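Local structure of Polyphosphate:AMP phosphotransferase (3CZP) at residues R96-P99 / I105-G108; R92-L97 / E139-D144; S76-S81 / Y111-Y116. The protein uses inorganic polyphosphate as phosphate donor to convert AMP to ADP, and less efficiently GMP to GDP, with magnesium as cofactor. One frame throughout, in Å; residues are numbered along the deposited sequence.

All three contacts lie in the first of two fused PPK2 regions, which seems to be catalytically inactive and might serve dimerisation. Contacts 1 and 2 have centres about 9 Å apart and share R96 and L97, where the chain passes from helix 91-96 into the loop. Contact 3 lies about 12 Å from contact 1 and 15 Å from contact 2, centre to centre. Along the chain, contact 1 is nested within the loop that contact 3 closes, while contacts 2 and 3 interleave. F77 of contact 3 packs against R96 and F93. Contact 1 joins that loop to strand 103-107, contact 2 joins helices 91-96 and 125-144, and contact 3 joins the loop after strand 72-76 to helix 110-119.

Contact 1: R96-P99 / I105-G108. With ACT (acetate ion), chain F.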
ATOM      1  N   ARG A  96      -1.815   2.125  -8.620  1.00 20.02           N
ATOM      2  CA  ARG A  96      -1.533   3.577  -8.755  1.00 21.21           C
ATOM      3  C   ARG A  96      -2.726   4.441  -9.055  1.00 20.61           C
ATOM      4  O   ARG A  96      -2.567   5.647  -9.313  1.00 20.28           O
ATOM      5  CB  ARG A  96      -0.492   3.867  -9.850  1.00 21.84           C
ATOM      6  CG  ARG A  96       0.824   3.135  -9.746  1.00 22.51           C
ATOM      7  CD  ARG A  96       1.427   3.272  -8.397  1.00 29.08           C
ATOM      8  NE  ARG A  96       2.672   2.482  -8.350  1.00 30.04           N
ATOM      9  CZ  ARG A  96       3.407   2.224  -7.246  1.00 35.57           C
ATOM     10  NH1 ARG A  96       3.035   2.667  -6.031  1.00 34.11           N
ATOM     11  NH2 ARG A  96       4.560   1.531  -7.367  1.00 34.58           N
ATOM     12  N   LEU A  97      -3.934   3.910  -8.928  1.00 21.09           N
ATOM     13  CA  LEU A  97      -5.086   4.755  -9.159  1.00 20.75           C
ATOM     14  C   LEU A  97      -5.084   5.900  -8.133  1.00 21.06           C
ATOM     15  O   LEU A  97      -4.761   5.666  -6.967  1.00 21.39           O
ATOM     16  CB  LEU A  97      -6.371   3.954  -9.187  1.00 21.88           C
ATOM     17  CG  LEU A  97      -6.503   2.906 -10.281  1.00 23.35           C
ATOM     18  CD1 LEU A  97      -7.817   2.192 -10.080  1.00 19.59           C
ATOM     19  CD2 LEU A  97      -6.457   3.440 -11.753  1.00 19.39           C
ATOM     20  N   PRO A  98      -5.433   7.161  -8.562  1.00 21.12           N
ATOM     21  CA  PRO A  98      -5.463   8.249  -7.588  1.00 20.30           C
ATOM     22  C   PRO A  98      -6.767   8.209  -6.838  1.00 20.33           C
ATOM     23  O   PRO A  98      -7.770   7.863  -7.406  1.00 21.47           O
ATOM     24  CB  PRO A  98      -5.436   9.501  -8.456  1.00 19.62           C
ATOM     25  CG  PRO A  98      -6.007   9.031  -9.774  1.00 19.53           C
ATOM     26  CD  PRO A  98      -5.882   7.603  -9.894  1.00 19.82           C
ATOM     27  N   PRO A  99      -6.752   8.539  -5.551  1.00 20.75           N
ATOM     28  CA  PRO A  99      -7.952   8.574  -4.739  1.00 19.14           C
ATOM     29  C   PRO A  99      -8.915   9.713  -5.130  1.00 19.06           C
ATOM     30  O   PRO A  99      -8.537  10.709  -5.777  1.00 19.42           O
ATOM     31  CB  PRO A  99      -7.405   8.775  -3.320  1.00 20.93           C
ATOM     32  CG  PRO A  99      -5.966   9.245  -3.496  1.00 22.99           C
ATOM     33  CD  PRO A  99      -5.515   8.897  -4.843  1.00 20.40           C
ATOM     34  N   ILE A 105      -1.798  11.153 -13.593  1.00 20.15           N
ATOM     35  CA  ILE A 105      -1.506  11.257 -15.040  1.00 19.37           C
ATOM     36  C   ILE A 105      -0.574  10.079 -15.425  1.00 20.12           C
ATOM     37  O   ILE A 105       0.490   9.901 -14.834  1.00 18.82           O
ATOM     38  CB  ILE A 105      -0.793  12.581 -15.408  1.00 19.42           C
ATOM     39  CG1 ILE A 105      -1.608  13.806 -14.934  1.00 17.93           C
ATOM     40  CG2 ILE A 105      -0.428  12.568 -16.973  1.00 18.64           C
ATOM     41  CD1 ILE A 105      -1.003  15.158 -15.304  1.00 19.10           C
ATOM     42  N   PHE A 106      -1.042   9.257 -16.352  1.00 20.13           N
ATOM     43  CA  PHE A 106      -0.415   7.996 -16.721  1.00 20.48           C
ATOM     44  C   PHE A 106       0.213   8.054 -18.102  1.00 20.43           C
ATOM     45  O   PHE A 106      -0.477   8.035 -19.122  1.00 19.95           O
ATOM     46  CB  PHE A 106      -1.462   6.871 -16.734  1.00 21.49           C
ATOM     47  CG  PHE A 106      -2.049   6.539 -15.366  1.00 21.89           C
ATOM     48  CD1 PHE A 106      -1.625   7.164 -14.206  1.00 23.29           C
ATOM     49  CD2 PHE A 106      -3.021   5.562 -15.250  1.00 22.01           C
ATOM     50  CE1 PHE A 106      -2.207   6.812 -12.941  1.00 26.84           C
ATOM     51  CE2 PHE A 106      -3.555   5.204 -13.994  1.00 22.92           C
ATOM     52  CZ  PHE A 106      -3.135   5.814 -12.872  1.00 22.93           C
ATOM     53  N   PHE A 107       1.532   7.987 -18.110  1.00 20.52           N
ATOM     54  CA  PHE A 107       2.279   7.672 -19.285  1.00 22.54           C
ATOM     55  C   PHE A 107       2.435   6.128 -19.305  1.00 24.34           C
ATOM     56  O   PHE A 107       2.171   5.408 -18.292  1.00 26.13           O
ATOM     57  CB  PHE A 107       3.703   8.250 -19.234  1.00 22.76           C
ATOM     58  CG  PHE A 107       3.814   9.772 -19.345  1.00 20.39           C
ATOM     59  CD1 PHE A 107       4.100  10.377 -20.555  1.00 23.71           C
ATOM     60  CD2 PHE A 107       3.807  10.552 -18.217  1.00 22.27           C
ATOM     61  CE1 PHE A 107       4.249  11.777 -20.639  1.00 20.58           C
ATOM     62  CE2 PHE A 107       3.972  11.922 -18.287  1.00 22.30           C
ATOM     63  CZ  PHE A 107       4.206  12.534 -19.522  1.00 23.50           C
ATOM     64  N   GLY A 108       2.910   5.607 -20.417  1.00 24.24           N
ATOM     65  CA  GLY A 108       3.194   4.148 -20.521  1.00 24.29           C
ATOM     66  C   GLY A 108       2.054   3.299 -19.983  1.00 24.91           C
ATOM     67  O   GLY A 108       2.299   2.309 -19.261  1.00 28.57           O
TER
HETATM   68  C   ACT F 601       5.894   1.012  -3.523  1.00 62.74           C
HETATM   69  O   ACT F 601       5.586   1.817  -4.408  1.00 62.62           O
HETATM   70  OXT ACT F 601       6.972   0.436  -3.726  1.00 63.40           O
HETATM   71  CH3 ACT F 601       5.038   0.753  -2.327  1.00 62.43           C
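R96 and F106 have CA atoms 9.2 Å apart, and P98 lies level with I105 at 9.0 Å between CA atoms. This is too wide for backbone pairing. Segment 96-99 is the loop that leaves helix 91-96. Segment 105-108 takes in the last part of strand 103-107 and runs into the following loop. The F106 side chain spans the gap, its ring carried across by a chi1 of -66°, and meets the loop with its outer edge. The backbone O of R96 lies 3.6 Å from F106 CZ, near the ring plane. L97 CD2 comes to the same edge, 4.1 Å from F106 CE2. The CB of L97 points away from the strand, but its branched end turns back, and the two side chains cross at about a right angle. P98 CD approaches F106 CZ obliquely at 4.4 Å. R96 behaves differently. Its chain bends at chi2 (-51°) and leaves the strand. R96 NH1 and NH2 both donate to acetate O, each at 3.1 Å and 148°, in the guanidinium plane. The acetate probably comes from the crystallisation liquor. F77 meets F106 edge-to-face. L97 O is hydrogen-bonded to Q344 NE2, in the second PPK2 region. Backbone hydrogen bonds join I105 to E73 and Q75 of strand 72-76, and F106 to I46 and I48 of strand 44-50, in the 2-3-1-4-5 parallel sheet of this P-loop NTPase relative.

Contact 2: R92-L97 / E139-D144; sequences RFWRRL and ERMLCD. With EDO (1,2-ethanediol), chain G; ACT (acetate ion), chain F.
W94 and L97 meet M141 and L142 in a buried apolar contact between helix 91-96, with the residue after it, and helix 125-144. M141 is selenomethionine with two deposited conformers, and this account holds for one of them. Its CE lies 3.5 Å from W94 CZ2, close to the indole plane. SE stands 5.5 Å from the centroid of the six-membered ring, 90° off the ring normal. This is a Met-aromatic contact at the ring edge. The M141 chain runs straight from the backbone and bends only at chi3 (49°), which turns CE toward the indole. Beside it, L97 CD1 and L142 CD2 touch at 4.1 Å. The far side of helix 125-144 is looser. R140 and D144 are exposed there, and R140 NH1 makes a weak hydrogen bond of 3.2 Å to O2 of a 1,2-ethanediol, probably from the crystallisation liquor. The position of D144 against that molecule is doubtful. The W94 ring is further held by its NE1 bond to Q90 OE1, an edge-to-face contact with F138 and a stack on W351. M141 also touches L347 and E391, the latter on helix 382-402, so the helix pair packs against the second PPK2 region, while E139 and C143 rest on L149 of strand 148-155.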
ATOM      1  N   ARG A  92      -0.754  -3.601 -11.440  1.00 21.81           N
ATOM      2  CA  ARG A  92       0.085  -2.447 -11.303  1.00 22.18           C
ATOM      3  C   ARG A  92      -0.614  -1.142 -11.596  1.00 21.69           C
ATOM      4  O   ARG A  92      -0.188  -0.074 -11.100  1.00 22.56           O
ATOM      5  CB  ARG A  92       1.240  -2.548 -12.250  1.00 21.74           C
ATOM      6  CG  ARG A  92       0.855  -2.452 -13.663  1.00 21.67           C
ATOM      7  CD  ARG A  92       2.105  -2.626 -14.549  1.00 23.37           C
ATOM      8  NE  ARG A  92       2.402  -4.047 -14.623  1.00 25.46           N
ATOM      9  CZ  ARG A  92       3.346  -4.583 -15.385  1.00 28.69           C
ATOM     10  NH1 ARG A  92       4.121  -3.820 -16.155  1.00 29.97           N
ATOM     11  NH2 ARG A  92       3.475  -5.895 -15.409  1.00 29.05           N
ATOM     12  N   PHE A  93      -1.627  -1.173 -12.469  1.00 20.69           N
ATOM     13  CA  PHE A  93      -2.432   0.025 -12.699  1.00 20.50           C
ATOM     14  C   PHE A  93      -3.365   0.277 -11.517  1.00 21.46           C
ATOM     15  O   PHE A  93      -3.536   1.421 -11.014  1.00 22.44           O
ATOM     16  CB  PHE A  93      -3.242  -0.140 -13.985  1.00 21.15           C
ATOM     17  CG  PHE A  93      -2.389  -0.344 -15.192  1.00 20.74           C
ATOM     18  CD1 PHE A  93      -1.431   0.596 -15.534  1.00 22.34           C
ATOM     19  CD2 PHE A  93      -2.536  -1.450 -15.982  1.00 21.27           C
ATOM     20  CE1 PHE A  93      -0.629   0.417 -16.611  1.00 19.98           C
ATOM     21  CE2 PHE A  93      -1.717  -1.616 -17.094  1.00 19.80           C
ATOM     22  CZ  PHE A  93      -0.767  -0.669 -17.378  1.00 21.03           C
ATOM     23  N   TRP A  94      -3.989  -0.763 -11.029  1.00 21.83           N
ATOM     24  CA  TRP A  94      -4.889  -0.604  -9.834  1.00 21.53           C
ATOM     25  C   TRP A  94      -4.136  -0.002  -8.652  1.00 22.02           C
ATOM     26  O   TRP A  94      -4.648   0.875  -7.929  1.00 23.35           O
ATOM     27  CB  TRP A  94      -5.471  -1.968  -9.389  1.00 22.26           C
ATOM     28  CG  TRP A  94      -6.594  -2.530 -10.264  1.00 21.98           C
ATOM     29  CD1 TRP A  94      -6.468  -3.398 -11.292  1.00 21.66           C
ATOM     30  CD2 TRP A  94      -7.985  -2.213 -10.171  1.00 18.39           C
ATOM     31  NE1 TRP A  94      -7.711  -3.645 -11.858  1.00 22.97           N
ATOM     32  CE2 TRP A  94      -8.651  -2.907 -11.196  1.00 20.96           C
ATOM     33  CE3 TRP A  94      -8.718  -1.372  -9.354  1.00 20.68           C
ATOM     34  CZ2 TRP A  94     -10.046  -2.845 -11.375  1.00 20.64           C
ATOM     35  CZ3 TRP A  94     -10.118  -1.317  -9.541  1.00 21.81           C
ATOM     36  CH2 TRP A  94     -10.744  -2.049 -10.539  1.00 21.10           C
ATOM     37  N   ARG A  95      -2.889  -0.431  -8.485  1.00 22.60           N
ATOM     38  CA  ARG A  95      -2.045   0.001  -7.412  1.00 21.62           C
ATOM     39  C   ARG A  95      -1.826   1.520  -7.428  1.00 20.69           C
ATOM     40  O   ARG A  95      -1.673   2.154  -6.346  1.00 18.14           O
ATOM     41  CB  ARG A  95      -0.705  -0.771  -7.412  1.00 22.53           C
ATOM     42  CG  ARG A  95       0.282  -0.193  -6.468  1.00 25.25           C
ATOM     43  CD  ARG A  95       1.246  -1.088  -5.835  1.00 24.66           C
ATOM     44  NE  ARG A  95       2.416  -1.282  -6.643  1.00 29.48           N
ATOM     45  CZ  ARG A  95       3.547  -1.800  -6.191  1.00 25.50           C
ATOM     46  NH1 ARG A  95       3.717  -2.115  -4.919  1.00 28.57           N
ATOM     47  NH2 ARG A  95       4.545  -1.956  -7.022  1.00 29.05           N
ATOM     48  N   ARG A  96      -1.815   2.125  -8.620  1.00 20.02           N
ATOM     49  CA  ARG A  96      -1.533   3.577  -8.755  1.00 21.21           C
ATOM     50  C   ARG A  96      -2.726   4.441  -9.055  1.00 20.61           C
ATOM     51  O   ARG A  96      -2.567   5.647  -9.313  1.00 20.28           O
ATOM     52  CB  ARG A  96      -0.492   3.867  -9.850  1.00 21.84           C
ATOM     53  CG  ARG A  96       0.824   3.135  -9.746  1.00 22.51           C
ATOM     54  CD  ARG A  96       1.427   3.272  -8.397  1.00 29.08           C
ATOM     55  NE  ARG A  96       2.672   2.482  -8.350  1.00 30.04           N
ATOM     56  CZ  ARG A  96       3.407   2.224  -7.246  1.00 35.57           C
ATOM     57  NH1 ARG A  96       3.035   2.667  -6.031  1.00 34.11           N
ATOM     58  NH2 ARG A  96       4.560   1.531  -7.367  1.00 34.58           N
ATOM     59  N   LEU A  97      -3.934   3.910  -8.928  1.00 21.09           N
ATOM     60  CA  LEU A  97      -5.086   4.755  -9.159  1.00 20.75           C
ATOM     61  C   LEU A  97      -5.084   5.900  -8.133  1.00 21.06           C
ATOM     62  O   LEU A  97      -4.761   5.666  -6.967  1.00 21.39           O
ATOM     63  CB  LEU A  97      -6.371   3.954  -9.187  1.00 21.88           C
ATOM     64  CG  LEU A  97      -6.503   2.906 -10.281  1.00 23.35           C
ATOM     65  CD1 LEU A  97      -7.817   2.192 -10.080  1.00 19.59           C
ATOM     66  CD2 LEU A  97      -6.457   3.440 -11.753  1.00 19.39           C
ATOM     67  N   GLU A 139     -11.998   0.713 -18.308  1.00 19.31           N
ATOM     68  CA  GLU A 139     -12.402   2.130 -18.289  1.00 19.46           C
ATOM     69  C   GLU A 139     -13.860   2.331 -17.965  1.00 20.16           C
ATOM     70  O   GLU A 139     -14.192   3.249 -17.226  1.00 18.20           O
ATOM     71  CB  GLU A 139     -12.076   2.838 -19.557  1.00 17.90           C
ATOM     72  CG  GLU A 139     -10.568   2.812 -19.756  1.00 19.03           C
ATOM     73  CD  GLU A 139     -10.106   3.453 -20.967  1.00 18.28           C
ATOM     74  OE1 GLU A 139     -10.945   4.023 -21.705  1.00 21.03           O
ATOM     75  OE2 GLU A 139      -8.843   3.355 -21.207  1.00 18.16           O
ATOM     76  N   ARG A 140     -14.705   1.459 -18.491  1.00 21.17           N
ATOM     77  CA  ARG A 140     -16.158   1.598 -18.224  1.00 21.94           C
ATOM     78  C   ARG A 140     -16.487   1.480 -16.741  1.00 22.48           C
ATOM     79  O   ARG A 140     -17.364   2.199 -16.217  1.00 21.98           O
ATOM     80  CB  ARG A 140     -16.950   0.599 -19.047  1.00 20.98           C
ATOM     81  CG  ARG A 140     -18.453   0.773 -18.986  1.00 20.77           C
ATOM     82  CD  ARG A 140     -19.216  -0.349 -19.653  1.00 25.87           C
ATOM     83  NE  ARG A 140     -19.145  -0.137 -21.093  1.00 31.37           N
ATOM     84  CZ  ARG A 140     -19.986   0.627 -21.802  1.00 32.66           C
ATOM     85  NH1 ARG A 140     -21.051   1.222 -21.239  1.00 34.58           N
ATOM     86  NH2 ARG A 140     -19.765   0.786 -23.095  1.00 29.80           N
HETATM   87  N   MSE A 141     -15.804   0.552 -16.080  1.00 22.10           N
HETATM   88  CA  MSE A 141     -16.056   0.284 -14.673  0.50 23.13           C
HETATM   89  C   MSE A 141     -15.569   1.461 -13.824  1.00 21.17           C
HETATM   90  O   MSE A 141     -16.199   1.858 -12.874  1.00 19.11           O
HETATM   91  CB  MSE A 141     -15.349  -1.024 -14.286  0.50 23.38           C
HETATM   92  CG  MSE A 141     -15.294  -1.322 -12.795  0.50 23.39           C
HETATM   93 SE   MSE A 141     -14.408  -3.003 -12.396  0.60 30.28          SE
HETATM   94  CE  MSE A 141     -12.803  -2.749 -13.476  0.50 20.78           C
ATOM     95  N   LEU A 142     -14.408   1.978 -14.176  1.00 19.30           N
ATOM     96  CA  LEU A 142     -13.862   3.125 -13.476  1.00 19.63           C
ATOM     97  C   LEU A 142     -14.736   4.302 -13.560  1.00 19.18           C
ATOM     98  O   LEU A 142     -14.919   4.982 -12.545  1.00 21.38           O
ATOM     99  CB  LEU A 142     -12.529   3.540 -14.030  1.00 18.38           C
ATOM    100  CG  LEU A 142     -11.412   2.551 -13.840  1.00 20.29           C
ATOM    101  CD1 LEU A 142     -10.110   3.173 -14.392  1.00 19.43           C
ATOM    102  CD2 LEU A 142     -11.271   2.144 -12.358  1.00 17.45           C
ATOM    103  N   CYS A 143     -15.255   4.559 -14.749  1.00 20.30           N
ATOM    104  CA  CYS A 143     -16.198   5.664 -14.977  1.00 21.05           C
ATOM    105  C   CYS A 143     -17.542   5.400 -14.353  1.00 21.07           C
ATOM    106  O   CYS A 143     -18.157   6.321 -13.819  1.00 21.49           O
ATOM    107  CB  CYS A 143     -16.365   5.973 -16.470  1.00 22.25           C
ATOM    108  SG  CYS A 143     -14.860   6.587 -17.209  1.00 23.67           S
ATOM    109  N   ASP A 144     -18.003   4.155 -14.402  1.00 21.07           N
ATOM    110  CA  ASP A 144     -19.239   3.745 -13.650  1.00 19.92           C
ATOM    111  C   ASP A 144     -19.093   3.969 -12.138  1.00 20.18           C
ATOM    112  O   ASP A 144     -20.029   4.324 -11.466  1.00 19.82           O
ATOM    113  CB  ASP A 144     -19.540   2.265 -13.887  1.00 19.53           C
ATOM    114  CG  ASP A 144     -20.248   1.984 -15.201  1.00 19.58           C
ATOM    115  OD1 ASP A 144     -20.847   2.910 -15.800  1.00 19.83           O
ATOM    116  OD2 ASP A 144     -20.211   0.814 -15.665  1.00 18.97           O
TER
HETATM  117  C1  EDO G 604     -20.088   4.747 -17.870  1.00 59.67           C
HETATM  118  O1  EDO G 604     -20.587   5.830 -17.054  1.00 60.83           O
HETATM  119  C2  EDO G 604     -21.220   4.129 -18.717  1.00 59.86           C
HETATM  120  O2  EDO G 604     -21.448   2.726 -18.455  1.00 57.48           O
HETATM  121  C   ACT F 601       5.894   1.012  -3.523  1.00 62.74           C
HETATM  122  O   ACT F 601       5.586   1.817  -4.408  1.00 62.62           O
HETATM  123  OXT ACT F 601       6.972   0.436  -3.726  1.00 63.40           O
HETATM  124  CH3 ACT F 601       5.038   0.753  -2.327  1.00 62.43           C

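Contact 3: S76-S81 / Y111-Y116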
ATOM      1  N   SER A  76       4.680   6.516 -14.819  1.00 30.00           N
ATOM      2  CA  SER A  76       4.858   5.674 -15.996  1.00 31.96           C
ATOM      3  C   SER A  76       5.009   4.205 -15.599  1.00 32.03           C
ATOM      4  O   SER A  76       5.421   3.901 -14.476  1.00 31.39           O
ATOM      5  CB  SER A  76       6.012   6.139 -16.855  1.00 32.74           C
ATOM      6  OG  SER A  76       6.115   5.257 -17.973  1.00 33.64           O
ATOM      7  N   PHE A  77       4.606   3.305 -16.511  1.00 32.85           N
ATOM      8  CA  PHE A  77       4.416   1.883 -16.177  1.00 33.18           C
ATOM      9  C   PHE A  77       5.221   0.890 -17.019  1.00 33.87           C
ATOM     10  O   PHE A  77       4.953  -0.358 -16.968  1.00 36.36           O
ATOM     11  CB  PHE A  77       2.938   1.499 -16.274  1.00 32.48           C
ATOM     12  CG  PHE A  77       2.037   2.191 -15.284  1.00 30.23           C
ATOM     13  CD1 PHE A  77       1.358   3.342 -15.640  1.00 29.08           C
ATOM     14  CD2 PHE A  77       1.790   1.625 -14.050  1.00 28.56           C
ATOM     15  CE1 PHE A  77       0.507   3.946 -14.804  1.00 28.73           C
ATOM     16  CE2 PHE A  77       0.913   2.260 -13.147  1.00 30.21           C
ATOM     17  CZ  PHE A  77       0.271   3.419 -13.520  1.00 29.97           C
ATOM     18  N   LEU A  78       6.221   1.378 -17.739  1.00 33.73           N
ATOM     19  CA  LEU A  78       7.004   0.474 -18.590  1.00 34.92           C
ATOM     20  C   LEU A  78       8.394   0.067 -17.995  1.00 35.42           C
ATOM     21  O   LEU A  78       9.354  -0.162 -18.744  1.00 35.99           O
ATOM     22  CB  LEU A  78       7.192   1.088 -20.005  1.00 35.18           C
ATOM     23  CG  LEU A  78       6.001   1.794 -20.702  1.00 35.22           C
ATOM     24  CD1 LEU A  78       6.426   2.394 -22.071  1.00 33.54           C
ATOM     25  CD2 LEU A  78       4.728   0.877 -20.839  1.00 34.45           C
ATOM     26  N   ARG A  79       8.514   0.049 -16.671  1.00 34.97           N
ATOM     27  CA  ARG A  79       9.639  -0.592 -15.976  1.00 34.64           C
ATOM     28  C   ARG A  79       9.057  -1.201 -14.731  1.00 32.23           C
ATOM     29  O   ARG A  79       9.151  -0.631 -13.647  1.00 32.01           O
ATOM     30  CB  ARG A  79      10.708   0.404 -15.592  1.00 34.98           C
ATOM     31  CG  ARG A  79      11.536   0.887 -16.770  1.00 37.01           C
ATOM     32  CD  ARG A  79      12.879   1.443 -16.302  1.00 38.61           C
ATOM     33  NE  ARG A  79      13.961   1.298 -17.294  1.00 42.56           N
ATOM     34  CZ  ARG A  79      14.215   2.178 -18.273  1.00 43.24           C
ATOM     35  NH1 ARG A  79      13.455   3.262 -18.413  1.00 42.69           N
ATOM     36  NH2 ARG A  79      15.253   1.977 -19.106  1.00 41.70           N
ATOM     37  N   PRO A  80       8.459  -2.378 -14.881  1.00 30.39           N
ATOM     38  CA  PRO A  80       7.791  -3.006 -13.772  1.00 28.64           C
ATOM     39  C   PRO A  80       8.778  -3.524 -12.745  1.00 27.41           C
ATOM     40  O   PRO A  80       9.874  -3.960 -13.115  1.00 26.02           O
ATOM     41  CB  PRO A  80       7.057  -4.164 -14.420  1.00 28.69           C
ATOM     42  CG  PRO A  80       7.703  -4.402 -15.658  1.00 29.48           C
ATOM     43  CD  PRO A  80       8.453  -3.218 -16.087  1.00 29.63           C
ATOM     44  N   SER A  81       8.367  -3.479 -11.487  1.00 25.81           N
ATOM     45  CA  SER A  81       9.138  -4.009 -10.392  1.00 26.05           C
ATOM     46  C   SER A  81       8.866  -5.523 -10.317  1.00 26.04           C
ATOM     47  O   SER A  81       8.034  -6.043 -11.065  1.00 25.05           O
ATOM     48  CB  SER A  81       8.663  -3.334  -9.117  1.00 25.47           C
ATOM     49  OG  SER A  81       7.374  -3.800  -8.772  1.00 23.57           O
ATOM     50  N   TYR A 111      -2.562   1.336 -23.140  1.00 20.00           N
ATOM     51  CA  TYR A 111      -2.454   1.604 -24.572  1.00 20.88           C
ATOM     52  C   TYR A 111      -1.055   1.557 -25.132  1.00 21.16           C
ATOM     53  O   TYR A 111      -0.834   0.937 -26.174  1.00 18.38           O
ATOM     54  CB  TYR A 111      -3.100   2.935 -24.895  1.00 22.17           C
ATOM     55  CG  TYR A 111      -4.555   2.936 -24.584  1.00 22.15           C
ATOM     56  CD1 TYR A 111      -5.425   2.095 -25.280  1.00 26.69           C
ATOM     57  CD2 TYR A 111      -5.073   3.721 -23.598  1.00 23.04           C
ATOM     58  CE1 TYR A 111      -6.765   2.056 -25.010  1.00 25.85           C
ATOM     59  CE2 TYR A 111      -6.411   3.683 -23.309  1.00 19.97           C
ATOM     60  CZ  TYR A 111      -7.275   2.865 -24.062  1.00 25.78           C
ATOM     61  OH  TYR A 111      -8.650   2.820 -23.782  1.00 24.51           O
ATOM     62  N   SER A 112      -0.100   2.173 -24.452  1.00 21.32           N
ATOM     63  CA  SER A 112       1.303   2.100 -24.850  1.00 22.22           C
ATOM     64  C   SER A 112       1.722   0.645 -24.861  1.00 22.13           C
ATOM     65  O   SER A 112       2.363   0.190 -25.774  1.00 22.29           O
ATOM     66  CB  SER A 112       2.227   2.883 -23.910  1.00 22.71           C
ATOM     67  OG  SER A 112       1.625   4.087 -23.477  1.00 30.54           O
ATOM     68  N   GLN A 113       1.367  -0.090 -23.817  1.00 23.37           N
ATOM     69  CA  GLN A 113       1.700  -1.499 -23.754  1.00 24.02           C
ATOM     70  C   GLN A 113       1.190  -2.297 -24.960  1.00 24.10           C
ATOM     71  O   GLN A 113       2.004  -2.937 -25.652  1.00 23.61           O
ATOM     72  CB  GLN A 113       1.183  -2.102 -22.447  1.00 25.70           C
ATOM     73  CG  GLN A 113       1.888  -1.558 -21.164  1.00 24.71           C
ATOM     74  CD  GLN A 113       1.511  -2.353 -19.936  1.00 27.78           C
ATOM     75  OE1 GLN A 113       0.393  -2.864 -19.845  1.00 32.11           O
ATOM     76  NE2 GLN A 113       2.427  -2.429 -18.962  1.00 31.82           N
HETATM   77  N   MSE A 114      -0.122  -2.246 -25.238  1.00 23.50           N
HETATM   78  CA  MSE A 114      -0.716  -3.005 -26.380  1.00 23.80           C
HETATM   79  C   MSE A 114      -0.246  -2.552 -27.802  1.00 23.50           C
HETATM   80  O   MSE A 114      -0.004  -3.382 -28.662  1.00 23.37           O
HETATM   81  CB  MSE A 114      -2.249  -3.034 -26.248  1.00 24.37           C
HETATM   82  CG  MSE A 114      -2.967  -1.844 -26.728  1.00 22.22           C
HETATM   83 SE   MSE A 114      -4.876  -1.871 -26.452  0.80 29.91          SE
HETATM   84  CE  MSE A 114      -5.012  -1.800 -24.446  1.00 23.70           C
ATOM     85  N   LEU A 115      -0.037  -1.242 -28.009  1.00 23.23           N
ATOM     86  CA  LEU A 115       0.445  -0.712 -29.283  1.00 23.51           C
ATOM     87  C   LEU A 115       1.875  -1.103 -29.500  1.00 23.89           C
ATOM     88  O   LEU A 115       2.246  -1.557 -30.573  1.00 24.47           O
ATOM     89  CB  LEU A 115       0.308   0.823 -29.338  1.00 22.49           C
ATOM     90  CG  LEU A 115      -1.140   1.263 -29.485  1.00 22.90           C
ATOM     91  CD1 LEU A 115      -1.246   2.777 -29.270  1.00 24.21           C
ATOM     92  CD2 LEU A 115      -1.704   0.864 -30.863  1.00 21.98           C
ATOM     93  N   TYR A 116       2.706  -0.933 -28.479  1.00 25.69           N
ATOM     94  CA  TYR A 116       4.112  -1.357 -28.609  1.00 25.53           C
ATOM     95  C   TYR A 116       4.196  -2.855 -28.915  1.00 24.21           C
ATOM     96  O   TYR A 116       4.928  -3.281 -29.816  1.00 22.18           O
ATOM     97  CB  TYR A 116       4.877  -0.963 -27.357  1.00 29.50           C
ATOM     98  CG  TYR A 116       6.258  -1.564 -27.259  1.00 30.49           C
ATOM     99  CD1 TYR A 116       7.346  -1.028 -27.980  1.00 36.27           C
ATOM    100  CD2 TYR A 116       6.485  -2.709 -26.465  1.00 36.57           C
ATOM    101  CE1 TYR A 116       8.627  -1.612 -27.882  1.00 36.41           C
ATOM    102  CE2 TYR A 116       7.753  -3.307 -26.375  1.00 34.81           C
ATOM    103  CZ  TYR A 116       8.814  -2.754 -27.078  1.00 36.67           C
ATOM    104  OH  TYR A 116      10.060  -3.327 -26.945  1.00 35.61           O
TER
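F77 and L78 touch S112 and Q113 where the loop after strand 72-76 passes the first turns of helix 110-119. The contact joins the end of this outermost strand of the parallel sheet to the helix that follows the neighbouring strand 103-107. The closest CA atoms are those of L78 and Q113, 7.7 Å apart. The CB of F77 points toward the helix, but its ring leads away. The buried ring packs edge-to-face on F93. What F77 offers the helix is mainly its carbonyl. F77 O lies 3.8 Å from Q113 NE2, too long for an ordinary hydrogen bond. L78 follows and makes the main contact. Its CD2 rests 3.8 Å from Q113 CG and 4.4 Å from S112 CB. The L78 CG sits beside the backbone N (chi1 -42°), and it is the CD2 branch that reaches the helix. The two side chains run antiparallel alongside one another, and L78 meets the Q113 stem at CG. Beyond CG the Q113 chain is extended, and its amide end continues toward the F77 carbonyl. Q113 and, further along the loop, P80 both pack on R92 of helix 91-96. S81 is the N-cap of helix 82-85. Its OG makes a weak hydrogen bond to E83 N and a hydrogen bond to E83 OE2 of the second subunit. The chemistry across the two segments is thus van der Waals contact at a partly buried surface, with L78 exposed. It is apolar where the leucine branch meets the glutamine stem. At most a weak electrostatic attraction between the Q113 amide and F77 O would add to it.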